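Local coordinates for hypothetical sugar binding protein (Bacteroides thetaiotaomicron, PDB 3SEE) that is of unknown function but, having a galactose-binding domain-like fold, may bind sugars, at residues Ala50-Gly55 and Pro60-Ile65. Residues are numbered along the deposited sequence; the frame is centred on the assembly and turned at random.
Sequences AWEQTG and PNAMKI
Ala50 and Glu52 exchange paired backbone hydrogen bonds with Lys64 and Ala62, the strands antiparallel with axes 137° apart, and Thr54 N to Pro60 O (3.0 Å) adds a bond at the turn end. On one face Trp51, paired with Met63 and with its CG anti to the backbone N (chi1 -177°), runs along its strand toward the Asn61 amide. Ring and amide lie side by side, planes 16° apart, and Trp51 CZ2 comes 3.5 Å from Asn61 OD1. Asn61 OD1 accepts a hydrogen bond from Gln53 NE2 (3.0 Å). Met63, a selenomethionine, folds back so that SE meets the ring edge in plane, 4.0 Å from Trp51 CD1, a Met-aromatic contact; Trp51 NE1 bonds to Phe17 O. With an alanine here, Met63 SE would probably lose its ring edge, the Asn61 amide its nearly parallel neighbour, and Phe17 O the indole N-H. On the other face, in the conformers modelled, Glu52 OE1 and Lys64 NZ make a long, doubtful salt bridge (3.7 Å), with two waters linking them, one through a weak bond to Lys64. Thr54 CG2 packs against Ala62 CB (3.6 Å). This is a beta hairpin at the edge of the antiparallel sheet of a galactose-binding-like fold, strand 61-66 joining it to strand 211-221.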
ATOM      1  N   ALA A  50      -5.482  13.395  -3.586  1.00  9.79           N
ATOM      2  CA  ALA A  50      -6.117  13.892  -4.785  1.00 10.48           C
ATOM      3  C   ALA A  50      -5.229  13.719  -5.999  1.00  9.81           C
ATOM      4  O   ALA A  50      -3.993  13.712  -5.901  1.00 10.67           O
ATOM      5  CB  ALA A  50      -6.509  15.385  -4.649  1.00 12.25           C
ATOM      6  N   TRP A  51      -5.879  13.635  -7.156  1.00 10.47           N
ATOM      7  CA  TRP A  51      -5.221  13.599  -8.456  1.00 10.17           C
ATOM      8  C   TRP A  51      -4.711  14.974  -8.832  1.00 10.52           C
ATOM      9  O   TRP A  51      -5.304  15.992  -8.473  1.00 13.14           O
ATOM     10  CB  TRP A  51      -6.230  13.124  -9.494  1.00 10.60           C
ATOM     11  CG  TRP A  51      -5.737  12.957 -10.872  1.00 10.42           C
ATOM     12  CD1 TRP A  51      -5.128  11.862 -11.397  1.00 11.02           C
ATOM     13  CD2 TRP A  51      -5.891  13.883 -11.952  1.00 10.91           C
ATOM     14  NE1 TRP A  51      -4.844  12.058 -12.718  1.00 11.63           N
ATOM     15  CE2 TRP A  51      -5.324  13.285 -13.090  1.00 11.24           C
ATOM     16  CE3 TRP A  51      -6.450  15.158 -12.068  1.00 12.02           C
ATOM     17  CZ2 TRP A  51      -5.329  13.913 -14.340  1.00 12.38           C
ATOM     18  CZ3 TRP A  51      -6.443  15.779 -13.324  1.00 12.01           C
ATOM     19  CH2 TRP A  51      -5.887  15.159 -14.424  1.00 12.55           C
ATOM     20  N   GLU A  52      -3.607  15.018  -9.553  1.00 10.54           N
ATOM     21  CA  GLU A  52      -3.027  16.274 -10.012  0.50 11.03           C
ATOM     22  C   GLU A  52      -2.289  16.082 -11.323  1.00 11.03           C
ATOM     23  O   GLU A  52      -1.795  14.994 -11.628  1.00 12.04           O
ATOM     24  CB  GLU A  52      -2.023  16.802  -8.994  0.50 12.05           C
ATOM     25  CG  GLU A  52      -0.827  15.863  -8.834  0.50 10.67           C
ATOM     26  CD  GLU A  52       0.259  16.378  -7.924  0.50 11.78           C
ATOM     27  OE1 GLU A  52       0.249  17.549  -7.519  0.50 13.49           O
ATOM     28  OE2 GLU A  52       1.181  15.587  -7.652  0.50 12.04           O
ATOM     29  N   GLN A  53      -2.169  17.173 -12.070  1.00 10.73           N
ATOM     30  CA  GLN A  53      -1.227  17.262 -13.173  1.00 11.06           C
ATOM     31  C   GLN A  53      -0.015  18.038 -12.648  1.00 11.36           C
ATOM     32  O   GLN A  53      -0.150  19.124 -12.069  1.00 13.41           O
ATOM     33  CB  GLN A  53      -1.883  17.902 -14.373  1.00 12.47           C
ATOM     34  CG  GLN A  53      -3.012  17.005 -14.849  1.00 15.03           C
ATOM     35  CD  GLN A  53      -3.412  17.275 -16.235  1.00 16.00           C
ATOM     36  OE1 GLN A  53      -4.067  18.266 -16.497  1.00 18.13           O
ATOM     37  NE2 GLN A  53      -3.033  16.383 -17.157  1.00 17.26           N
ATOM     38  N   THR A  54       1.167  17.456 -12.817  1.00 11.01           N
ATOM     39  CA  THR A  54       2.352  17.872 -12.098  1.00 11.32           C
ATOM     40  C   THR A  54       3.171  18.959 -12.794  1.00 12.01           C
ATOM     41  O   THR A  54       3.967  19.657 -12.151  1.00 13.68           O
ATOM     42  CB  THR A  54       3.286  16.686 -11.941  1.00 11.55           C
ATOM     43  OG1 THR A  54       3.652  16.267 -13.262  1.00 11.68           O
ATOM     44  CG2 THR A  54       2.630  15.499 -11.175  1.00 12.75           C
ATOM     45  N   GLY A  55       3.040  19.059 -14.116  1.00 11.30           N
ATOM     46  CA  GLY A  55       3.937  19.893 -14.907  1.00 12.22           C
ATOM     47  C   GLY A  55       5.258  19.230 -15.277  1.00 12.19           C
ATOM     48  O   GLY A  55       6.049  19.826 -16.015  1.00 13.15           O
ATOM     49  N   PRO A  60       3.644  13.187 -15.804  1.00 10.18           N
ATOM     50  CA  PRO A  60       2.784  14.369 -15.903  0.50 10.28           C
ATOM     51  C   PRO A  60       1.493  14.321 -15.104  1.00  9.76           C
ATOM     52  O   PRO A  60       0.884  15.356 -14.908  1.00 10.33           O
ATOM     53  CB  PRO A  60       2.513  14.496 -17.396  0.50 10.59           C
ATOM     54  CG  PRO A  60       2.919  13.214 -18.009  0.50 11.30           C
ATOM     55  CD  PRO A  60       3.847  12.508 -17.096  0.50 10.09           C
ATOM     56  N   ASN A  61       1.109  13.154 -14.601  1.00  9.38           N
ATOM     57  CA  ASN A  61      -0.057  13.000 -13.738  1.00  9.30           C
ATOM     58  C   ASN A  61       0.381  12.183 -12.528  1.00  8.99           C
ATOM     59  O   ASN A  61       1.253  11.323 -12.637  1.00 10.68           O
ATOM     60  CB  ASN A  61      -1.181  12.244 -14.450  1.00 10.29           C
ATOM     61  CG  ASN A  61      -1.501  12.832 -15.810  1.00 11.83           C
ATOM     62  OD1 ASN A  61      -2.256  13.775 -15.908  1.00 15.07           O
ATOM     63  ND2 ASN A  61      -0.916  12.256 -16.854  1.00 14.48           N
ATOM     64  N   ALA A  62      -0.227  12.444 -11.376  1.00  9.16           N
ATOM     65  CA  ALA A  62       0.158  11.800 -10.124  1.00  8.34           C
ATOM     66  C   ALA A  62      -0.976  11.891  -9.134  1.00  9.40           C
ATOM     67  O   ALA A  62      -1.931  12.659  -9.320  1.00 10.06           O
ATOM     68  CB  ALA A  62       1.404  12.474  -9.564  1.00  9.65           C
HETATM   69  N   MSE A  63      -0.845  11.118  -8.062  1.00  8.81           N
HETATM   70  CA  MSE A  63      -1.679  11.287  -6.872  1.00  8.63           C
HETATM   71  C   MSE A  63      -0.840  11.957  -5.808  1.00  8.73           C
HETATM   72  O   MSE A  63       0.327  11.595  -5.610  1.00 10.92           O
HETATM   73  CB  MSE A  63      -2.143   9.954  -6.330  1.00  8.43           C
HETATM   74  CG  MSE A  63      -2.970   9.148  -7.343  1.00 10.70           C
HETATM   75 SE   MSE A  63      -4.595   9.976  -7.926  0.75  9.46          SE
HETATM   76  CE  MSE A  63      -5.535  10.086  -6.253  1.00 11.75           C
ATOM     77  N   LYS A  64      -1.406  12.933  -5.106  1.00  9.08           N
ATOM     78  CA  LYS A  64      -0.727  13.621  -4.014  0.50  8.64           C
ATOM     79  C   LYS A  64      -1.396  13.262  -2.693  1.00  8.51           C
ATOM     80  O   LYS A  64      -2.617  13.402  -2.553  1.00  9.85           O
ATOM     81  CB  LYS A  64      -0.761  15.136  -4.227  0.50  9.35           C
ATOM     82  CG  LYS A  64      -0.040  15.911  -3.136  0.50 10.49           C
ATOM     83  CD  LYS A  64      -0.218  17.399  -3.264  0.50 10.90           C
ATOM     84  CE  LYS A  64       0.719  17.934  -4.325  0.50 13.25           C
ATOM     85  NZ  LYS A  64       0.847  19.423  -4.335  0.50 14.72           N
ATOM     86  N   ILE A  65      -0.587  12.813  -1.745  1.00  8.70           N
ATOM     87  CA  ILE A  65      -1.014  12.510  -0.382  1.00  8.80           C
ATOM     88  C   ILE A  65      -0.454  13.627   0.486  1.00  9.21           C
ATOM     89  O   ILE A  65       0.741  13.685   0.774  1.00  9.47           O
ATOM     90  CB  ILE A  65      -0.509  11.148   0.124  1.00  9.07           C
ATOM     91  CG1 ILE A  65      -0.958  10.026  -0.824  1.00  9.84           C
ATOM     92  CG2 ILE A  65      -0.992  10.910   1.571  1.00 10.49           C
ATOM     93  CD1 ILE A  65      -0.397   8.636  -0.459  1.00 11.98           C
TER
HETATM   94  O   HOH W   1      -1.697  19.295  -6.316  0.50 26.10           O
HETATM   95  O   HOH W   2       2.113  19.540  -6.561  1.00 37.31           O